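Local coordinates for GH5 (Bacteroidetes bacterium AC2a, PDB 4YHE), which probably hydrolyses the beta-1,4-glucosidic bonds of cellulose, as an endoglucanase of glycoside hydrolase family 5, at residues W18-Q23 with Q45-L50; N22-H27 with D82-L87; I76-L81 with G147-N152. All blocks are in the same frame, centred on the assembly; numbering follows the deposited sequence.

Contact 1 of 3, residues W18-Q23 with Q45-L50; sequences WNLGNQ and QTFNGL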
loop_
_atom_site.group_PDB
_atom_site.type_symbol
_atom_site.label_atom_id
_atom_site.label_comp_id
_atom_site.label_asym_id
_atom_site.label_seq_id
_atom_site.Cartn_x
_atom_site.Cartn_y
_atom_site.Cartn_z
ATOM N N TRP A 18 -5.944 -0.774 6.849
ATOM C CA TRP A 18 -6.922 -1.239 5.864
ATOM C C TRP A 18 -6.946 -0.242 4.727
ATOM O O TRP A 18 -6.858 0.986 4.965
ATOM C CB TRP A 18 -8.275 -1.332 6.551
ATOM C CG TRP A 18 -9.450 -1.842 5.790
ATOM C CD1 TRP A 18 -9.888 -3.108 5.730
ATOM C CD2 TRP A 18 -10.400 -1.055 5.068
ATOM N NE1 TRP A 18 -11.049 -3.184 4.987
ATOM C CE2 TRP A 18 -11.391 -1.927 4.590
ATOM C CE3 TRP A 18 -10.532 0.307 4.817
ATOM C CZ2 TRP A 18 -12.473 -1.483 3.837
ATOM C CZ3 TRP A 18 -11.613 0.739 4.048
ATOM C CH2 TRP A 18 -12.570 -0.152 3.601
ATOM N N ASN A 19 -7.005 -0.769 3.498
ATOM C CA ASN A 19 -7.111 0.082 2.286
ATOM C C ASN A 19 -8.574 0.257 1.865
ATOM O O ASN A 19 -9.314 -0.737 1.690
ATOM C CB ASN A 19 -6.406 -0.514 1.100
ATOM C CG ASN A 19 -4.913 -0.289 1.117
ATOM O OD1 ASN A 19 -4.403 0.638 0.481
ATOM N ND2 ASN A 19 -4.200 -1.158 1.823
ATOM N N LEU A 20 -8.962 1.510 1.652
ATOM C CA LEU A 20 -10.207 1.846 0.986
ATOM C C LEU A 20 -9.967 1.700 -0.529
ATOM O O LEU A 20 -9.844 2.690 -1.233
ATOM C CB LEU A 20 -10.644 3.235 1.363
ATOM C CG LEU A 20 -12.014 3.718 0.837
ATOM C CD1 LEU A 20 -13.197 2.976 1.439
ATOM C CD2 LEU A 20 -12.116 5.229 1.076
ATOM N N GLY A 21 -9.942 0.448 -0.983
ATOM C CA GLY A 21 -9.502 0.094 -2.347
ATOM C C GLY A 21 -10.622 0.068 -3.366
ATOM O O GLY A 21 -11.773 -0.129 -3.022
ATOM N N ASN A 22 -10.258 0.222 -4.646
ATOM C CA ASN A 22 -11.233 0.258 -5.742
ATOM C C ASN A 22 -12.326 1.298 -5.432
ATOM O O ASN A 22 -13.524 1.071 -5.673
ATOM C CB ASN A 22 -11.866 -1.119 -6.034
ATOM C CG ASN A 22 -10.944 -2.074 -6.788
ATOM O OD1 ASN A 22 -9.724 -1.895 -6.862
ATOM N ND2 ASN A 22 -11.542 -3.133 -7.336
ATOM N N GLN A 23 -11.872 2.456 -4.951
ATOM C CA GLN A 23 -12.704 3.515 -4.452
ATOM C C GLN A 23 -12.293 4.867 -5.075
ATOM O O GLN A 23 -12.573 5.086 -6.308
ATOM C CB GLN A 23 -12.620 3.509 -2.913
ATOM C CG GLN A 23 -13.669 4.369 -2.248
ATOM C CD GLN A 23 -14.920 3.607 -1.824
ATOM O OE1 GLN A 23 -14.979 2.369 -1.819
ATOM N NE2 GLN A 23 -15.930 4.360 -1.453
ATOM N N GLN A 45 -19.316 6.140 9.158
ATOM C CA GLN A 45 -19.530 4.807 9.697
ATOM C C GLN A 45 -18.474 3.819 9.156
ATOM O O GLN A 45 -18.061 2.893 9.854
ATOM C CB GLN A 45 -20.960 4.327 9.387
ATOM C CG GLN A 45 -22.078 5.052 10.170
ATOM C CD GLN A 45 -22.173 6.563 9.900
ATOM O OE1 GLN A 45 -22.387 7.032 8.745
ATOM N NE2 GLN A 45 -22.010 7.352 10.975
ATOM N N THR A 46 -18.039 4.011 7.906
ATOM C CA THR A 46 -16.952 3.212 7.370
ATOM C C THR A 46 -15.735 3.259 8.286
ATOM O O THR A 46 -15.245 2.215 8.738
ATOM C CB THR A 46 -16.504 3.691 5.973
ATOM O OG1 THR A 46 -17.644 3.793 5.109
ATOM C CG2 THR A 46 -15.502 2.722 5.375
ATOM N N PHE A 47 -15.274 4.466 8.582
ATOM C CA PHE A 47 -14.056 4.659 9.354
ATOM C C PHE A 47 -14.249 4.280 10.819
ATOM O O PHE A 47 -13.331 3.743 11.442
ATOM C CB PHE A 47 -13.565 6.083 9.193
ATOM C CG PHE A 47 -13.228 6.414 7.768
ATOM C CD1 PHE A 47 -12.019 6.017 7.229
ATOM C CD2 PHE A 47 -14.134 7.066 6.968
ATOM C CE1 PHE A 47 -11.715 6.282 5.906
ATOM C CE2 PHE A 47 -13.845 7.329 5.639
ATOM C CZ PHE A 47 -12.635 6.948 5.112
ATOM N N ASN A 48 -15.444 4.506 11.344
ATOM C CA ASN A 48 -15.768 4.022 12.700
ATOM C C ASN A 48 -15.640 2.490 12.800
ATOM O O ASN A 48 -15.111 1.937 13.781
ATOM C CB ASN A 48 -17.205 4.458 13.078
ATOM C CG ASN A 48 -17.342 5.973 13.274
ATOM O OD1 ASN A 48 -16.370 6.723 13.293
ATOM N ND2 ASN A 48 -18.573 6.417 13.462
ATOM N N GLY A 49 -16.123 1.808 11.766
ATOM C CA GLY A 49 -16.033 0.359 11.669
ATOM C C GLY A 49 -14.600 -0.114 11.720
ATOM O O GLY A 49 -14.287 -1.072 12.425
ATOM N N LEU A 50 -13.722 0.573 10.987
ATOM C CA LEU A 50 -12.321 0.204 10.960
ATOM C C LEU A 50 -11.688 0.327 12.368
ATOM O O LEU A 50 -11.015 -0.579 12.816
ATOM C CB LEU A 50 -11.546 1.075 9.988
ATOM C CG LEU A 50 -12.075 1.043 8.539
ATOM C CD1 LEU A 50 -11.172 1.916 7.693
ATOM C CD2 LEU A 50 -12.112 -0.370 8.010
#
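Trp-18 and Leu-50 carry the dense part of this buried contact between a barrel strand and its covering helix, with the two side chains crossing at about a right angle. Leu-50 sets one methyl, CD2, over a face of the indole: the carbon stands 3.7 Å from the centroid of the Trp-18 five-membered ring and 22° off its normal, a CH-pi contact. Its second methyl reaches the benzo part, with Leu-50 CD1 3.4 Å from Trp-18 CE3. With CG anti to the backbone N (chi1 -177°) the indole presents a face to Leu-50, while its NE1 is hydrogen-bonded to Asp-332. Replacing the indole by an alanine's methyl is likely to open a gap beneath both methyls of Leu-50 and leave Asp-332 without its indole donor.

Toward the start of the helix the fit is looser. Thr-46 CG2 stays 4.5 Å from Trp-18 CH2, and Leu-20 CD2 comes obliquely to 4.4 Å from Phe-47 CZ. No hydrogen bond crosses between the segments, and Gln-45 and Asn-48 lie on the helix side that faces solvent. The axes of strand 18-20 and helix 45-50 are 11.0 Å apart and run nearly antiparallel, at 167°. This is the geometry of a beta-alpha unit in a TIM barrel, strand 16-20 being followed across the sheet by strand 57-60.

Contact 2 of 3, residues N22-H27 with D82-L87; sequences NQMDAH and DRVDEL
Met-24, in the type I beta turn from Gln-23 to Ala-26 that follows the first strand of the TIM barrel, plugs its side chain against Arg-83, Val-84 and Leu-87 on one flank of helix 78-93. Contact is wholly through carbon and sulfur. With bends at chi2 and chi3 (-64° and -79°) the thioether still advances to the helix, and its terminal methyl touches two residues there: Met-24 CE lies 3.6 Å from Arg-83 CG and 3.9 Å from Val-84 CG2. Closer to the turn, Met-24 CG meets Leu-87 CD1 at 3.6 Å, these two side chains reaching toward each other tip to tip.

Leu-87 serves two partners with its two methyls. CD1 takes the methionine, whereas CD2 sits 3.6 Å above the plane of the Arg-83 guanidinium, over its centre. That group is also held by its polar atoms, NE in a salt bridge with Glu-34 and NH2 in a hydrogen bond to the carbonyl of Ala-42, which together should limit its rotation.

Within the loop the backbone is fixed by two kinds of bond. Ala-26 N closes the turn on Gln-23 O at 3.0 Å. Asp-25 folds back over it and accepts from two amides, Gln-23 N at 2.8 Å to OD1, approached from above the carboxylate plane, and Asn-22 N at 2.9 Å to OD2, met on the syn side.

Around this pairing, the methionine also touches Trp-80 from the first turn of the same helix, its backbone bonds to Thr-63 beyond strand 57-60, and Asp-25 rests on Trp-331 of strand 327-332.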
loop_
_atom_site.group_PDB
_atom_site.type_symbol
_atom_site.label_atom_id
_atom_site.label_comp_id
_atom_site.label_asym_id
_atom_site.label_seq_id
_atom_site.Cartn_x
_atom_site.Cartn_y
_atom_site.Cartn_z
ATOM N N ASN A 22 -10.258 0.222 -4.646
ATOM C CA ASN A 22 -11.233 0.258 -5.742
ATOM C C ASN A 22 -12.326 1.298 -5.432
ATOM O O ASN A 22 -13.524 1.071 -5.673
ATOM C CB ASN A 22 -11.866 -1.119 -6.034
ATOM C CG ASN A 22 -10.944 -2.074 -6.788
ATOM O OD1 ASN A 22 -9.724 -1.895 -6.862
ATOM N ND2 ASN A 22 -11.542 -3.133 -7.336
ATOM N N GLN A 23 -11.872 2.456 -4.951
ATOM C CA GLN A 23 -12.704 3.515 -4.452
ATOM C C GLN A 23 -12.293 4.867 -5.075
ATOM O O GLN A 23 -12.573 5.086 -6.308
ATOM C CB GLN A 23 -12.620 3.509 -2.913
ATOM C CG GLN A 23 -13.669 4.369 -2.248
ATOM C CD GLN A 23 -14.920 3.607 -1.824
ATOM O OE1 GLN A 23 -14.979 2.369 -1.819
ATOM N NE2 GLN A 23 -15.930 4.360 -1.453
ATOM N N MET A 24 -11.602 5.754 -4.338
ATOM C CA MET A 24 -11.091 6.984 -4.951
ATOM C C MET A 24 -10.051 6.705 -6.042
ATOM O O MET A 24 -9.735 7.591 -6.825
ATOM C CB MET A 24 -10.535 7.969 -3.946
ATOM C CG MET A 24 -11.524 8.483 -2.923
ATOM S SD MET A 24 -12.894 9.453 -3.615
ATOM C CE MET A 24 -12.036 11.010 -3.844
ATOM N N ASP A 25 -9.524 5.483 -6.074
ATOM C CA ASP A 25 -8.590 5.053 -7.112
ATOM C C ASP A 25 -9.268 4.534 -8.402
ATOM O O ASP A 25 -8.591 4.381 -9.419
ATOM C CB ASP A 25 -7.627 3.984 -6.556
ATOM C CG ASP A 25 -8.341 2.905 -5.693
ATOM O OD1 ASP A 25 -9.183 3.248 -4.819
ATOM O OD2 ASP A 25 -8.027 1.717 -5.853
ATOM N N ALA A 26 -10.568 4.239 -8.344
ATOM C CA ALA A 26 -11.291 3.599 -9.435
ATOM C C ALA A 26 -11.423 4.606 -10.584
ATOM O O ALA A 26 -11.628 5.801 -10.352
ATOM C CB ALA A 26 -12.668 3.188 -8.973
ATOM N N HIS A 27 -11.311 4.123 -11.806
ATOM C CA HIS A 27 -11.361 5.001 -12.952
ATOM C C HIS A 27 -11.751 4.236 -14.200
ATOM O O HIS A 27 -11.626 3.025 -14.277
ATOM C CB HIS A 27 -10.000 5.607 -13.192
ATOM C CG HIS A 27 -8.953 4.580 -13.488
ATOM N ND1 HIS A 27 -8.576 4.262 -14.774
ATOM C CD2 HIS A 27 -8.237 3.768 -12.674
ATOM C CE1 HIS A 27 -7.667 3.304 -14.741
ATOM N NE2 HIS A 27 -7.443 2.985 -13.479
ATOM N N ASP A 82 -11.772 18.310 -2.356
ATOM C CA ASP A 82 -12.715 18.399 -1.223
ATOM C C ASP A 82 -13.103 17.038 -0.660
ATOM O O ASP A 82 -13.185 16.852 0.556
ATOM C CB ASP A 82 -14.033 19.115 -1.638
ATOM C CG ASP A 82 -13.918 20.648 -1.789
ATOM O OD1 ASP A 82 -12.918 21.264 -1.417
ATOM O OD2 ASP A 82 -14.874 21.245 -2.316
ATOM N N ARG A 83 -13.380 16.088 -1.552
ATOM C CA ARG A 83 -13.781 14.755 -1.129
ATOM C C ARG A 83 -12.623 14.021 -0.463
ATOM O O ARG A 83 -12.806 13.397 0.583
ATOM C CB ARG A 83 -14.323 13.967 -2.316
ATOM C CG ARG A 83 -14.740 12.549 -2.017
ATOM C CD ARG A 83 -15.798 12.464 -0.931
ATOM N NE ARG A 83 -16.261 11.085 -0.766
ATOM C CZ ARG A 83 -16.978 10.658 0.269
ATOM N NH1 ARG A 83 -17.328 11.504 1.223
ATOM N NH2 ARG A 83 -17.373 9.404 0.340
ATOM N N VAL A 84 -11.431 14.128 -1.051
ATOM C CA VAL A 84 -10.222 13.585 -0.424
ATOM C C VAL A 84 -10.065 14.197 0.973
ATOM O O VAL A 84 -9.886 13.456 1.958
ATOM C CB VAL A 84 -8.941 13.825 -1.243
ATOM C CG1 VAL A 84 -7.731 13.267 -0.485
ATOM C CG2 VAL A 84 -9.045 13.181 -2.603
ATOM N N ASP A 85 -10.213 15.529 1.057
ATOM C CA ASP A 85 -10.163 16.268 2.338
ATOM C C ASP A 85 -11.177 15.728 3.332
ATOM O O ASP A 85 -10.855 15.491 4.501
ATOM C CB ASP A 85 -10.422 17.771 2.062
ATOM C CG ASP A 85 -10.049 18.698 3.219
ATOM O OD1 ASP A 85 -9.817 18.267 4.364
ATOM O OD2 ASP A 85 -10.012 19.920 2.925
ATOM N N GLU A 86 -12.404 15.524 2.869
ATOM C CA GLU A 86 -13.475 15.022 3.749
ATOM C C GLU A 86 -13.202 13.621 4.274
ATOM O O GLU A 86 -13.363 13.343 5.472
ATOM C CB GLU A 86 -14.840 15.044 3.030
ATOM C CG GLU A 86 -15.492 16.422 2.991
ATOM C CD GLU A 86 -16.729 16.557 3.903
ATOM O OE1 GLU A 86 -17.607 15.643 3.941
ATOM O OE2 GLU A 86 -16.837 17.612 4.570
ATOM N N LEU A 87 -12.774 12.734 3.383
ATOM C CA LEU A 87 -12.464 11.345 3.790
ATOM C C LEU A 87 -11.339 11.277 4.829
ATOM O O LEU A 87 -11.444 10.560 5.841
ATOM C CB LEU A 87 -12.067 10.536 2.561
ATOM C CG LEU A 87 -13.200 10.289 1.563
ATOM C CD1 LEU A 87 -12.609 9.814 0.257
ATOM C CD2 LEU A 87 -14.181 9.286 2.141
#

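Contact 3 of 3, residues I76-L81 with G147-N152; sequences IERGWL and GKRFAN
Leu-81 and Arg-149 have the nearest backbones of the two segments, their CA atoms 8.2 Å apart, where the first turn of helix 78-93 meets the last residues of helix 129-149. The two side chains slide past each other in opposite directions. Leu-81 lays its CG over one face of the guanidinium, 3.7 Å from Arg-149 NH1, and its CD2 runs back along the aliphatic part to 4.1 Å from Arg-149 CB. The arginine reaches this position with CG anti to its own backbone N (chi1 -172°) and a bend at chi2.

Arg-149 NE forms a salt bridge with Asp-85; a second, from NH2 to Asp-82, is modelled implausibly short and is doubtful in detail. Arg-78 approaches the guanidinium at its edge, its CG 4.0 Å from Arg-149 NH1, with the guanidinium planes 74° apart. Their charges are alike, but Arg-78 NE stays 5.3 Å from Arg-149 NH1, and the two aspartates would probably offset the local positive charge.

Phe-150 adds a looser apolar contact: Leu-81 CD1 lies 4.4 Å from its CE2, obliquely. One face of its ring is covered by Arg-149 CG, 4.2 Å above the centre. Two neighbouring outer helices of the TIM barrel are thus joined, with the arginines toward solvent and Leu-81 and Phe-150 buried, the ring packing on strand 157-160.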
loop_
_atom_site.group_PDB
_atom_site.type_symbol
_atom_site.label_atom_id
_atom_site.label_comp_id
_atom_site.label_asym_id
_atom_site.label_seq_id
_atom_site.Cartn_x
_atom_site.Cartn_y
_atom_site.Cartn_z
ATOM N N ILE A 76 -5.966 21.139 -9.727
ATOM C CA ILE A 76 -6.815 20.047 -9.298
ATOM C C ILE A 76 -8.225 20.560 -9.061
ATOM O O ILE A 76 -8.427 21.511 -8.322
ATOM C CB ILE A 76 -6.326 19.420 -7.973
ATOM C CG1 ILE A 76 -4.923 18.810 -8.155
ATOM C CG2 ILE A 76 -7.336 18.385 -7.469
ATOM C CD1 ILE A 76 -4.331 18.316 -6.854
ATOM N N GLU A 77 -9.193 19.883 -9.649
ATOM C CA GLU A 77 -10.602 20.212 -9.512
ATOM C C GLU A 77 -10.980 20.271 -8.033
ATOM O O GLU A 77 -10.729 19.326 -7.282
ATOM C CB GLU A 77 -11.370 19.143 -10.272
ATOM C CG GLU A 77 -12.867 19.228 -10.283
ATOM C CD GLU A 77 -13.436 17.835 -10.469
ATOM O OE1 GLU A 77 -13.076 17.184 -11.482
ATOM O OE2 GLU A 77 -14.179 17.377 -9.567
ATOM N N ARG A 78 -11.549 21.389 -7.586
ATOM C CA ARG A 78 -11.776 21.558 -6.140
ATOM C C ARG A 78 -12.693 20.535 -5.531
ATOM O O ARG A 78 -12.483 20.119 -4.396
ATOM C CB ARG A 78 -12.353 22.936 -5.800
ATOM C CG ARG A 78 -12.531 23.101 -4.289
ATOM C CD ARG A 78 -12.200 24.492 -3.826
ATOM N NE ARG A 78 -13.394 25.301 -3.659
ATOM C CZ ARG A 78 -13.394 26.633 -3.631
ATOM N NH1 ARG A 78 -12.264 27.317 -3.780
ATOM N NH2 ARG A 78 -14.539 27.285 -3.467
ATOM N N GLY A 79 -13.744 20.141 -6.241
ATOM C CA GLY A 79 -14.671 19.153 -5.697
ATOM C C GLY A 79 -13.984 17.833 -5.378
ATOM O O GLY A 79 -14.278 17.178 -4.361
ATOM N N TRP A 80 -13.045 17.441 -6.232
ATOM C CA TRP A 80 -12.314 16.171 -6.029
ATOM C C TRP A 80 -11.434 16.266 -4.798
ATOM O O TRP A 80 -11.492 15.404 -3.913
ATOM C CB TRP A 80 -11.482 15.829 -7.254
ATOM C CG TRP A 80 -10.857 14.490 -7.193
ATOM C CD1 TRP A 80 -9.521 14.210 -7.099
ATOM C CD2 TRP A 80 -11.524 13.237 -7.267
ATOM N NE1 TRP A 80 -9.329 12.853 -7.071
ATOM C CE2 TRP A 80 -10.540 12.230 -7.184
ATOM C CE3 TRP A 80 -12.865 12.857 -7.357
ATOM C CZ2 TRP A 80 -10.854 10.883 -7.205
ATOM C CZ3 TRP A 80 -13.170 11.511 -7.388
ATOM C CH2 TRP A 80 -12.174 10.544 -7.326
ATOM N N LEU A 81 -10.655 17.351 -4.719
ATOM C CA LEU A 81 -9.774 17.582 -3.583
ATOM C C LEU A 81 -10.588 17.709 -2.276
ATOM O O LEU A 81 -10.171 17.226 -1.234
ATOM C CB LEU A 81 -8.904 18.819 -3.829
ATOM C CG LEU A 81 -7.822 19.136 -2.807
ATOM C CD1 LEU A 81 -6.925 17.934 -2.583
ATOM C CD2 LEU A 81 -6.983 20.307 -3.286
ATOM N N GLY A 147 -0.340 19.254 -0.630
ATOM C CA GLY A 147 0.263 19.726 0.605
ATOM C C GLY A 147 -0.366 21.040 1.097
ATOM O O GLY A 147 -0.596 21.217 2.292
ATOM N N LYS A 148 -0.645 21.961 0.190
ATOM C CA LYS A 148 -1.251 23.237 0.615
ATOM C C LYS A 148 -2.630 23.051 1.225
ATOM O O LYS A 148 -2.945 23.704 2.207
ATOM C CB LYS A 148 -1.299 24.228 -0.527
ATOM C CG LYS A 148 0.054 24.886 -0.723
ATOM C CD LYS A 148 0.081 25.743 -1.977
ATOM C CE LYS A 148 1.495 26.218 -2.283
ATOM N NZ LYS A 148 1.561 26.616 -3.710
ATOM N N ARG A 149 -3.426 22.116 0.708
ATOM C CA ARG A 149 -4.733 21.831 1.309
ATOM C C ARG A 149 -4.591 21.323 2.741
ATOM O O ARG A 149 -5.396 21.664 3.628
ATOM C CB ARG A 149 -5.483 20.801 0.451
ATOM C CG ARG A 149 -6.910 20.582 0.856
ATOM C CD ARG A 149 -7.761 21.788 0.457
ATOM N NE ARG A 149 -9.107 21.362 0.603
ATOM C CZ ARG A 149 -10.060 21.359 -0.304
ATOM N NH1 ARG A 149 -9.931 21.872 -1.524
ATOM N NH2 ARG A 149 -11.196 20.856 0.088
ATOM N N PHE A 150 -3.565 20.504 2.977
ATOM C CA PHE A 150 -3.426 19.764 4.238
ATOM C C PHE A 150 -2.347 20.339 5.172
ATOM O O PHE A 150 -1.917 19.700 6.128
ATOM C CB PHE A 150 -3.167 18.269 3.919
ATOM C CG PHE A 150 -4.328 17.593 3.236
ATOM C CD1 PHE A 150 -5.516 17.416 3.907
ATOM C CD2 PHE A 150 -4.238 17.157 1.914
ATOM C CE1 PHE A 150 -6.595 16.830 3.296
ATOM C CE2 PHE A 150 -5.310 16.562 1.298
ATOM C CZ PHE A 150 -6.497 16.406 1.973
ATOM N N ALA A 151 -1.955 21.575 4.909
ATOM C CA ALA A 151 -0.866 22.230 5.629
ATOM C C ALA A 151 -1.108 22.362 7.129
ATOM O O ALA A 151 -0.150 22.411 7.904
ATOM C CB ALA A 151 -0.591 23.595 5.004
ATOM N N ASN A 152 -2.372 22.356 7.557
ATOM C CA ASN A 152 -2.697 22.421 8.979
ATOM C C ASN A 152 -2.921 21.071 9.626
ATOM O O ASN A 152 -3.235 20.998 10.819
ATOM C CB ASN A 152 -3.939 23.290 9.187
ATOM C CG ASN A 152 -3.760 24.707 8.659
ATOM O OD1 ASN A 152 -2.654 25.277 8.667
ATOM N ND2 ASN A 152 -4.851 25.285 8.198
#

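From the N terminus, the first barrel strand and the loop after it open two contacts at once, since contacts 1 and 2 share Asn-22 and Gln-23. Contact 1 closes first, at helix 44-53; contact 2, starting from the same stretch, closes later at helix 78-93. Before contact 2 closes, the start of that same helix opens contact 3, which runs on to the end of helix 129-149; contacts 2 and 3 therefore cross. Contacts 1 and 3 stand in series, their centres about 21 Å apart. Together the three tie strand 16-20 and the outer helices 44-53, 78-93 and 129-149, with helix 78-93 the element common to contacts 2 and 3.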